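PDB 5IXC: cytosolic phospholipase A2 delta from Homo sapiens, which hydrolyses glycerophospholipids at the sn-2 position in a calcium-dependent manner, preferring linoleic acid there, and carries an N-terminal C2 domain that associates with lipid membranes. Local coordinates for residues E93-D98 and D105-K110; A47-I52 and S72-N77; L53-A58 and F82-Q87. All coordinates share one frame; numbering follows the deposited sequence.

Contact 1 (E93-D98 and D105-K110). With BA (barium ion), chain F.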
loop_
_atom_site.group_PDB
_atom_site.type_symbol
_atom_site.label_atom_id
_atom_site.label_comp_id
_atom_site.label_asym_id
_atom_site.label_seq_id
_atom_site.Cartn_x
_atom_site.Cartn_y
_atom_site.Cartn_z
ATOM N N GLU A 93 5.579 -11.824 -22.279
ATOM C CA GLU A 93 6.659 -12.596 -21.686
ATOM C C GLU A 93 6.863 -13.785 -22.591
ATOM O O GLU A 93 5.958 -14.599 -22.782
ATOM C CB GLU A 93 6.312 -13.087 -20.273
ATOM C CG GLU A 93 7.478 -13.744 -19.540
ATOM C CD GLU A 93 7.052 -14.802 -18.534
ATOM O OE1 GLU A 93 7.673 -15.899 -18.494
ATOM O OE2 GLU A 93 6.089 -14.542 -17.782
ATOM N N LEU A 94 8.047 -13.909 -23.157
ATOM C CA LEU A 94 8.333 -15.144 -23.861
ATOM C C LEU A 94 9.630 -15.738 -23.358
ATOM O O LEU A 94 10.616 -15.053 -23.122
ATOM C CB LEU A 94 8.231 -14.996 -25.383
ATOM C CG LEU A 94 8.749 -13.750 -26.074
ATOM C CD1 LEU A 94 10.194 -14.004 -26.397
ATOM C CD2 LEU A 94 8.001 -13.453 -27.361
ATOM N N SER A 95 9.572 -17.036 -23.132
ATOM C CA SER A 95 10.598 -17.713 -22.385
ATOM C C SER A 95 10.803 -19.124 -22.920
ATOM O O SER A 95 9.881 -19.732 -23.456
ATOM C CB SER A 95 10.229 -17.720 -20.900
ATOM O OG SER A 95 9.093 -18.517 -20.666
ATOM N N ILE A 96 12.033 -19.611 -22.782
ATOM C CA ILE A 96 12.442 -20.908 -23.315
ATOM C C ILE A 96 12.814 -21.868 -22.197
ATOM O O ILE A 96 13.732 -21.603 -21.425
ATOM C CB ILE A 96 13.668 -20.779 -24.226
ATOM C CG1 ILE A 96 13.381 -19.817 -25.373
ATOM C CG2 ILE A 96 14.064 -22.137 -24.780
ATOM C CD1 ILE A 96 14.604 -19.478 -26.205
ATOM N N TYR A 97 12.115 -22.994 -22.139
ATOM C CA TYR A 97 12.403 -24.029 -21.155
ATOM C C TYR A 97 13.047 -25.252 -21.796
ATOM O O TYR A 97 12.833 -25.538 -22.975
ATOM C CB TYR A 97 11.126 -24.455 -20.438
ATOM C CG TYR A 97 10.567 -23.404 -19.520
ATOM C CD1 TYR A 97 10.851 -23.423 -18.164
ATOM C CD2 TYR A 97 9.772 -22.380 -20.011
ATOM C CE1 TYR A 97 10.347 -22.457 -17.315
ATOM C CE2 TYR A 97 9.259 -21.412 -19.174
ATOM C CZ TYR A 97 9.543 -21.458 -17.822
ATOM O OH TYR A 97 9.031 -20.502 -16.968
ATOM N N ASP A 98 13.829 -25.964 -20.988
ATOM C CA ASP A 98 14.403 -27.250 -21.349
ATOM C C ASP A 98 13.557 -28.371 -20.721
ATOM O O ASP A 98 13.571 -28.550 -19.502
ATOM C CB ASP A 98 15.838 -27.312 -20.839
ATOM C CG ASP A 98 16.546 -28.607 -21.209
ATOM O OD1 ASP A 98 15.898 -29.539 -21.728
ATOM O OD2 ASP A 98 17.769 -28.685 -20.977
ATOM N N ASP A 105 10.980 -28.270 -15.314
ATOM C CA ASP A 105 11.750 -27.700 -16.409
ATOM C C ASP A 105 12.529 -26.442 -16.046
ATOM O O ASP A 105 12.023 -25.556 -15.363
ATOM C CB ASP A 105 10.830 -27.364 -17.577
ATOM C CG ASP A 105 10.092 -28.572 -18.092
ATOM O OD1 ASP A 105 9.018 -28.410 -18.717
ATOM O OD2 ASP A 105 10.608 -29.691 -17.869
ATOM N N ASP A 106 13.759 -26.374 -16.550
ATOM C CA ASP A 106 14.631 -25.243 -16.321
ATOM C C ASP A 106 14.473 -24.192 -17.404
ATOM O O ASP A 106 14.614 -24.463 -18.588
ATOM C CB ASP A 106 16.083 -25.697 -16.237
ATOM C CG ASP A 106 16.381 -26.425 -14.949
ATOM O OD1 ASP A 106 16.788 -27.608 -15.017
ATOM O OD2 ASP A 106 16.184 -25.817 -13.868
ATOM N N ILE A 107 14.139 -22.991 -16.966
ATOM C CA ILE A 107 14.204 -21.792 -17.795
ATOM C C ILE A 107 15.646 -21.596 -18.291
ATOM O O ILE A 107 16.572 -21.689 -17.506
ATOM C CB ILE A 107 13.740 -20.554 -16.983
ATOM C CG1 ILE A 107 13.724 -19.293 -17.839
ATOM C CG2 ILE A 107 14.621 -20.309 -15.766
ATOM C CD1 ILE A 107 12.396 -19.036 -18.489
ATOM N N CYS A 108 15.826 -21.374 -19.591
ATOM C CA CYS A 108 17.146 -21.012 -20.142
ATOM C C CYS A 108 17.203 -19.663 -20.861
ATOM O O CYS A 108 18.277 -19.209 -21.241
ATOM C CB CYS A 108 17.711 -22.118 -21.053
ATOM S SG CYS A 108 16.592 -22.901 -22.242
ATOM N N PHE A 109 16.061 -19.011 -21.010
ATOM C CA PHE A 109 15.972 -17.728 -21.733
ATOM C C PHE A 109 14.676 -17.056 -21.367
ATOM O O PHE A 109 13.628 -17.691 -21.398
ATOM C CB PHE A 109 15.980 -18.004 -23.230
ATOM C CG PHE A 109 16.058 -16.783 -24.097
ATOM C CD1 PHE A 109 17.271 -16.341 -24.587
ATOM C CD2 PHE A 109 14.907 -16.113 -24.485
ATOM C CE1 PHE A 109 17.338 -15.230 -25.411
ATOM C CE2 PHE A 109 14.975 -14.995 -25.308
ATOM C CZ PHE A 109 16.190 -14.558 -25.773
ATOM N N LYS A 110 14.734 -15.782 -21.017
ATOM C CA LYS A 110 13.511 -15.034 -20.703
ATOM C C LYS A 110 13.594 -13.617 -21.226
ATOM O O LYS A 110 14.591 -12.939 -21.048
ATOM C CB LYS A 110 13.230 -15.013 -19.200
ATOM C CG LYS A 110 11.951 -14.274 -18.838
ATOM C CD LYS A 110 11.434 -14.658 -17.461
ATOM C CE LYS A 110 10.321 -13.719 -17.022
ATOM N NZ LYS A 110 9.380 -14.358 -16.066
HETATM BA BA BA F . 8.541 -31.468 -16.076
#
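The ring of Tyr-97 has the CD1 methyl of Ile-107 over one face, shifted toward the rim, in a CH-pi contact 4.1 Å from the ring centroid. At its edge, near the ring plane, the carbonyl O of Asp-105 lies by CD1 of Tyr-97. Phe-109 meets the CD1 methyl of Ile-96 mainly through its CB and the root of its ring. These contacts dress the two faces of an antiparallel beta hairpin, strands 91-98 and 106-114, in the C2 domain. Tyr-97 and Ile-107 share one face with Ser-95 and Lys-110; Ile-96 and Phe-109 lie on the other, over Leu-138 of strand 137-145. A classic beta bulge interrupts the pairing, for Cys-108 and Phe-109 both stand opposite Ile-96. Ile-96 N donates to Phe-109 O (2.9 Å), while Cys-108 N gives a nearly straight bond of 2.8 Å to Ile-96 O. Beyond the bulge, Asp-98 N donates to Asp-106 O at 2.9 Å, from a position tilted off the carbonyl plane. At the Glu-93 end, Glu-93 and Lys-110 both reach out extended, each CG opposite its own backbone N, and OE1 of Glu-93 forms a salt bridge with NZ of Lys-110, 3.3 Å away. The Asp-98 end carries the metal-binding loops: Asp-98 and Asp-106 are predicted calcium ligands. Asp-98 OD1 is taken by the backbone N of Asp-48, which probably steadies that carboxylate. Asp-105 OD1 is hydrogen-bonded to the hydroxyl of Tyr-50, and Asp-105 OD2 lies at a long 3.3 Å from a barium ion, a site completed by the backbone O atoms of Asp-100 and Thr-103.

Contact 2 (A47-I52 and S72-N77). With BA (barium ion), chain E.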
loop_
_atom_site.group_PDB
_atom_site.type_symbol
_atom_site.label_atom_id
_atom_site.label_comp_id
_atom_site.label_asym_id
_atom_site.label_seq_id
_atom_site.Cartn_x
_atom_site.Cartn_y
_atom_site.Cartn_z
ATOM N N ALA A 47 19.727 -29.374 -24.944
ATOM C CA ALA A 47 18.398 -28.951 -24.524
ATOM C C ALA A 47 17.312 -29.644 -25.346
ATOM O O ALA A 47 17.531 -30.018 -26.492
ATOM C CB ALA A 47 18.261 -27.441 -24.626
ATOM N N ASP A 48 16.159 -29.839 -24.713
ATOM C CA ASP A 48 14.914 -30.253 -25.374
ATOM C C ASP A 48 13.897 -29.126 -25.271
ATOM O O ASP A 48 12.964 -29.190 -24.469
ATOM C CB ASP A 48 14.355 -31.486 -24.704
ATOM C CG ASP A 48 15.382 -32.548 -24.548
ATOM O OD1 ASP A 48 15.618 -32.961 -23.392
ATOM O OD2 ASP A 48 15.988 -32.951 -25.568
ATOM N N PRO A 49 14.070 -28.085 -26.091
ATOM C CA PRO A 49 13.449 -26.813 -25.763
ATOM C C PRO A 49 12.031 -26.613 -26.269
ATOM O O PRO A 49 11.618 -27.193 -27.276
ATOM C CB PRO A 49 14.371 -25.799 -26.438
ATOM C CG PRO A 49 14.928 -26.538 -27.599
ATOM C CD PRO A 49 14.842 -28.009 -27.334
ATOM N N TYR A 50 11.311 -25.758 -25.557
ATOM C CA TYR A 50 10.077 -25.188 -26.063
ATOM C C TYR A 50 9.920 -23.780 -25.547
ATOM O O TYR A 50 10.564 -23.381 -24.582
ATOM C CB TYR A 50 8.871 -26.015 -25.648
ATOM C CG TYR A 50 8.679 -26.124 -24.162
ATOM C CD1 TYR A 50 7.944 -25.182 -23.467
ATOM C CD2 TYR A 50 9.229 -27.182 -23.450
ATOM C CE1 TYR A 50 7.766 -25.289 -22.097
ATOM C CE2 TYR A 50 9.049 -27.304 -22.083
ATOM C CZ TYR A 50 8.319 -26.360 -21.413
ATOM O OH TYR A 50 8.151 -26.485 -20.057
ATOM N N VAL A 51 9.035 -23.048 -26.204
ATOM C CA VAL A 51 8.743 -21.663 -25.860
ATOM C C VAL A 51 7.398 -21.564 -25.155
ATOM O O VAL A 51 6.471 -22.286 -25.489
ATOM C CB VAL A 51 8.743 -20.768 -27.113
ATOM C CG1 VAL A 51 8.407 -19.323 -26.768
ATOM C CG2 VAL A 51 10.102 -20.833 -27.781
ATOM N N ILE A 52 7.328 -20.666 -24.173
ATOM C CA ILE A 52 6.077 -20.299 -23.518
ATOM C C ILE A 52 5.799 -18.828 -23.762
ATOM O O ILE A 52 6.684 -17.998 -23.623
ATOM C CB ILE A 52 6.110 -20.603 -22.005
ATOM C CG1 ILE A 52 5.733 -22.063 -21.779
ATOM C CG2 ILE A 52 5.143 -19.708 -21.242
ATOM C CD1 ILE A 52 5.868 -22.512 -20.347
ATOM N N SER A 72 20.375 -27.141 -29.984
ATOM C CA SER A 72 20.763 -25.778 -29.567
ATOM C C SER A 72 20.269 -24.723 -30.555
ATOM O O SER A 72 20.425 -23.526 -30.324
ATOM C CB SER A 72 22.279 -25.656 -29.404
ATOM O OG SER A 72 22.743 -26.485 -28.353
ATOM N N HIS A 73 19.676 -25.189 -31.647
ATOM C CA HIS A 73 19.130 -24.339 -32.704
ATOM C C HIS A 73 17.759 -24.882 -33.115
ATOM O O HIS A 73 17.599 -25.396 -34.229
ATOM C CB HIS A 73 20.086 -24.312 -33.912
ATOM C CG HIS A 73 19.781 -23.253 -34.929
ATOM N ND1 HIS A 73 18.529 -23.064 -35.464
ATOM C CD2 HIS A 73 20.583 -22.338 -35.527
ATOM C CE1 HIS A 73 18.566 -22.068 -36.331
ATOM N NE2 HIS A 73 19.803 -21.613 -36.393
ATOM N N PRO A 74 16.760 -24.769 -32.224
ATOM C CA PRO A 74 15.413 -25.247 -32.537
ATOM C C PRO A 74 14.677 -24.364 -33.534
ATOM O O PRO A 74 14.768 -23.140 -33.446
ATOM C CB PRO A 74 14.687 -25.205 -31.188
ATOM C CG PRO A 74 15.565 -24.457 -30.250
ATOM C CD PRO A 74 16.827 -24.085 -30.928
ATOM N N VAL A 75 13.959 -24.993 -34.466
ATOM C CA VAL A 75 13.097 -24.280 -35.427
ATOM C C VAL A 75 11.656 -24.744 -35.277
ATOM O O VAL A 75 11.285 -25.818 -35.741
ATOM C CB VAL A 75 13.513 -24.489 -36.890
ATOM C CG1 VAL A 75 12.569 -23.740 -37.820
ATOM C CG2 VAL A 75 14.942 -24.018 -37.100
ATOM N N TRP A 76 10.855 -23.901 -34.636
ATOM C CA TRP A 76 9.467 -24.212 -34.323
ATOM C C TRP A 76 8.518 -23.731 -35.394
ATOM O O TRP A 76 7.571 -24.412 -35.732
ATOM C CB TRP A 76 9.067 -23.529 -33.024
ATOM C CG TRP A 76 9.677 -24.096 -31.812
ATOM C CD1 TRP A 76 9.347 -25.266 -31.201
ATOM C CD2 TRP A 76 10.692 -23.495 -31.018
ATOM N NE1 TRP A 76 10.109 -25.440 -30.080
ATOM C CE2 TRP A 76 10.941 -24.360 -29.938
ATOM C CE3 TRP A 76 11.415 -22.305 -31.111
ATOM C CZ2 TRP A 76 11.892 -24.079 -28.962
ATOM C CZ3 TRP A 76 12.348 -22.020 -30.142
ATOM C CH2 TRP A 76 12.581 -22.906 -29.080
ATOM N N ASN A 77 8.766 -22.521 -35.880
ATOM C CA ASN A 77 7.862 -21.836 -36.800
ATOM C C ASN A 77 6.381 -22.020 -36.436
ATOM O O ASN A 77 5.586 -22.434 -37.270
ATOM C CB ASN A 77 8.120 -22.297 -38.229
ATOM C CG ASN A 77 7.540 -21.346 -39.260
ATOM O OD1 ASN A 77 8.028 -20.231 -39.439
ATOM N ND2 ASN A 77 6.496 -21.782 -39.944
HETATM BA BA BA E . 18.378 -33.887 -23.773
HETATM O O HOH W 1 21.065 -26.917 -25.914
#
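Val-51 sets its CG2 methyl over one face of the Trp-76 indole, 3.6 Å from the centroid of the six-membered ring and 20° off its normal, a CH-pi contact. With CG1 opposite the backbone N (chi1 179°), the other branch, CG2, is the one left to meet the ring. From within the indole's own segment, Pro-74 CB lies over the opposite face, toward its rim, so the indole has valine on one side and proline on the other. At the edge, near the plane, Pro-49 O lies 3.6 Å from Trp-76 CZ2. Aliphatic contact continues between the prolines, where Pro-49 CG meets Pro-74 CG in an oblique approach. This is core packing between the two sheets of the C2 beta sandwich: strands 49-52 and 75-77 belong to different sheets, with axes 9.0 Å apart at an angle of 34°, and no direct hydrogen bond joins the segments. The polar link goes through a water, which accepts from Ala-47 N at 3.0 Å and is hydrogen-bonded to Ser-72 OG at the same distance. Metal binding occupies the loop end of the 47-52 segment. The carboxylate of Asp-48 grips a barium ion with both oxygens, OD1 at 2.9 Å and OD2 at 3.1 Å; Ser-45 OG and Glu-46 O add two more ligands, and Asp-70 N donates to Asp-48 OD2.

Contact 3 (L53-A58 and F82-Q87); sequences LQLSTA and FLIQSQ
Leu-53 and Leu-55 face Phe-82 and Ile-84 across the hydrophobic core of the C2 beta sandwich, one pair from each of its two sheets. The axes of strands 53-55 and 82-85 run 10.0 Å apart with an angle of 27° between their directions, a spacing that side chains rather than backbones must bridge. Phe-82 does so from one sheet. Its CG sits opposite its own carbonyl carbon (chi1 -58°), which carries the ring across so that its outermost carbon, CZ, comes 4.1 Å from CB of Leu-53. That CB lies at the ring edge, near its plane. CE1 of Phe-82 approaches CB of Leu-55 more loosely, at 4.3 Å, so the ring reaches both leucines by its outer carbons. A second ring, Phe-63, stands edge-to-face with Phe-82, and Leu-92 of strand 91-98 also packs on it. Farther along, Leu-55 and Ile-84 meet methyl to methyl through CD2 of the leucine and CD1 of the isoleucine. Leu-55 is also where strand 49-55 stops: a type I turn runs from it to Ala-58, closed by Ala-58 N donating to Leu-55 O at 3.1 Å. In the turn, Ser-56 OG bonds to Val-91 N and Thr-57 OG1 to the side chain of Asn-90. In the other segment the side chain of Gln-85 is held at both ends of its amide: OE1 receives Gln-87 N in the carbonyl plane, on a lone pair, at 3.0 Å; Ser-23 OG bonds to the same oxygen and Glu-152 takes NE2. With no hydrogen bond between the two segments, cohesion here comes from hydrocarbon packing, which sets few directional demands.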
loop_
_atom_site.group_PDB
_atom_site.type_symbol
_atom_site.label_atom_id
_atom_site.label_comp_id
_atom_site.label_asym_id
_atom_site.label_seq_id
_atom_site.Cartn_x
_atom_site.Cartn_y
_atom_site.Cartn_z
ATOM N N LEU A 53 4.563 -18.522 -24.129
ATOM C CA LEU A 53 4.110 -17.145 -24.293
ATOM C C LEU A 53 3.067 -16.808 -23.248
ATOM O O LEU A 53 2.127 -17.568 -23.033
ATOM C CB LEU A 53 3.490 -16.925 -25.664
ATOM C CG LEU A 53 4.305 -17.241 -26.915
ATOM C CD1 LEU A 53 3.447 -16.970 -28.143
ATOM C CD2 LEU A 53 5.584 -16.422 -26.988
ATOM N N GLN A 54 3.238 -15.654 -22.614
ATOM C CA GLN A 54 2.285 -15.131 -21.656
ATOM C C GLN A 54 2.168 -13.650 -21.843
ATOM O O GLN A 54 3.152 -12.974 -22.039
ATOM C CB GLN A 54 2.738 -15.376 -20.233
ATOM C CG GLN A 54 2.471 -16.769 -19.721
ATOM C CD GLN A 54 2.927 -16.940 -18.285
ATOM O OE1 GLN A 54 2.140 -17.310 -17.416
ATOM N NE2 GLN A 54 4.206 -16.658 -18.027
ATOM N N LEU A 55 0.951 -13.148 -21.759
ATOM C CA LEU A 55 0.705 -11.726 -21.823
ATOM C C LEU A 55 0.345 -11.254 -20.415
ATOM O O LEU A 55 -0.394 -11.928 -19.706
ATOM C CB LEU A 55 -0.414 -11.443 -22.828
ATOM C CG LEU A 55 -0.582 -9.992 -23.279
ATOM C CD1 LEU A 55 0.622 -9.511 -24.069
ATOM C CD2 LEU A 55 -1.837 -9.844 -24.116
ATOM N N SER A 56 0.891 -10.118 -20.002
ATOM C CA SER A 56 0.649 -9.573 -18.651
ATOM C C SER A 56 -0.817 -9.223 -18.412
ATOM O O SER A 56 -1.318 -9.310 -17.302
ATOM C CB SER A 56 1.490 -8.325 -18.424
ATOM O OG SER A 56 1.149 -7.301 -19.350
ATOM N N THR A 57 -1.491 -8.847 -19.483
ATOM C CA THR A 57 -2.895 -8.475 -19.450
ATOM C C THR A 57 -3.860 -9.636 -19.736
ATOM O O THR A 57 -5.062 -9.429 -19.914
ATOM C CB THR A 57 -3.146 -7.386 -20.496
ATOM O OG1 THR A 57 -2.631 -7.837 -21.750
ATOM C CG2 THR A 57 -2.453 -6.104 -20.088
ATOM N N ALA A 58 -3.329 -10.851 -19.804
ATOM C CA ALA A 58 -4.149 -12.055 -19.947
ATOM C C ALA A 58 -3.678 -13.113 -18.957
ATOM O O ALA A 58 -3.376 -14.232 -19.354
ATOM C CB ALA A 58 -4.081 -12.580 -21.372
ATOM N N PHE A 82 -3.554 -13.467 -30.054
ATOM C CA PHE A 82 -4.056 -12.802 -28.865
ATOM C C PHE A 82 -4.963 -11.697 -29.345
ATOM O O PHE A 82 -4.818 -11.235 -30.471
ATOM C CB PHE A 82 -2.931 -12.105 -28.080
ATOM C CG PHE A 82 -1.827 -13.006 -27.640
ATOM C CD1 PHE A 82 -1.842 -13.575 -26.366
ATOM C CD2 PHE A 82 -0.752 -13.254 -28.479
ATOM C CE1 PHE A 82 -0.814 -14.407 -25.948
ATOM C CE2 PHE A 82 0.279 -14.085 -28.073
ATOM C CZ PHE A 82 0.250 -14.665 -26.805
ATOM N N LEU A 83 -5.863 -11.261 -28.467
ATOM C CA LEU A 83 -6.532 -9.974 -28.595
ATOM C C LEU A 83 -5.860 -8.967 -27.675
ATOM O O LEU A 83 -5.564 -9.260 -26.526
ATOM C CB LEU A 83 -8.016 -10.083 -28.263
ATOM C CG LEU A 83 -8.922 -10.550 -29.408
ATOM C CD1 LEU A 83 -10.346 -10.612 -28.877
ATOM C CD2 LEU A 83 -8.851 -9.636 -30.629
ATOM N N ILE A 84 -5.637 -7.779 -28.205
ATOM C CA ILE A 84 -4.852 -6.759 -27.552
ATOM C C ILE A 84 -5.676 -5.487 -27.467
ATOM O O ILE A 84 -6.193 -5.006 -28.467
ATOM C CB ILE A 84 -3.571 -6.458 -28.363
ATOM C CG1 ILE A 84 -2.626 -7.657 -28.361
ATOM C CG2 ILE A 84 -2.839 -5.232 -27.840
ATOM C CD1 ILE A 84 -2.350 -8.262 -27.004
ATOM N N GLN A 85 -5.777 -4.950 -26.259
ATOM C CA GLN A 85 -6.443 -3.686 -26.010
ATOM C C GLN A 85 -5.359 -2.608 -25.982
ATOM O O GLN A 85 -4.543 -2.535 -25.063
ATOM C CB GLN A 85 -7.235 -3.732 -24.691
ATOM C CG GLN A 85 -7.766 -2.375 -24.227
ATOM C CD GLN A 85 -8.587 -1.671 -25.292
ATOM O OE1 GLN A 85 -8.137 -0.700 -25.916
ATOM N NE2 GLN A 85 -9.782 -2.180 -25.534
ATOM N N SER A 86 -5.380 -1.757 -26.988
ATOM C CA SER A 86 -4.324 -0.767 -27.176
ATOM C C SER A 86 -4.300 0.324 -26.096
ATOM O O SER A 86 -3.255 0.932 -25.873
ATOM C CB SER A 86 -4.443 -0.133 -28.559
ATOM O OG SER A 86 -5.714 0.471 -28.711
ATOM N N GLN A 87 -5.430 0.551 -25.424
ATOM C CA GLN A 87 -5.509 1.535 -24.321
ATOM C C GLN A 87 -4.853 1.068 -23.036
ATOM O O GLN A 87 -4.695 1.837 -22.099
ATOM C CB GLN A 87 -6.959 1.888 -24.008
ATOM C CG GLN A 87 -7.673 2.569 -25.156
ATOM C CD GLN A 87 -6.894 3.753 -25.692
ATOM O OE1 GLN A 87 -6.870 4.815 -25.079
ATOM N NE2 GLN A 87 -6.230 3.564 -26.826
#

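All three contacts belong to the N-terminal C2 domain, not to the catalytic domain that carries the nucleophile Ser-365. Contacts 2 and 3 use the same pair of strands, 49-55 and 75-85, with centres 23 Å apart: contact 2 packs the core at the metal-binding end, contact 3 away from it. Contact 1 pairs strands within one sheet and lies next to strand 49-55. Its centre is 10 Å from that of contact 2 and 19 Å from that of contact 3. Backbone bonds knit it to both, Ile-52 N to Ser-95 O at 2.8 Å and Glu-93 N to Gln-54 O at 2.7 Å. Contacts 1 and 2 each hold a barium ion.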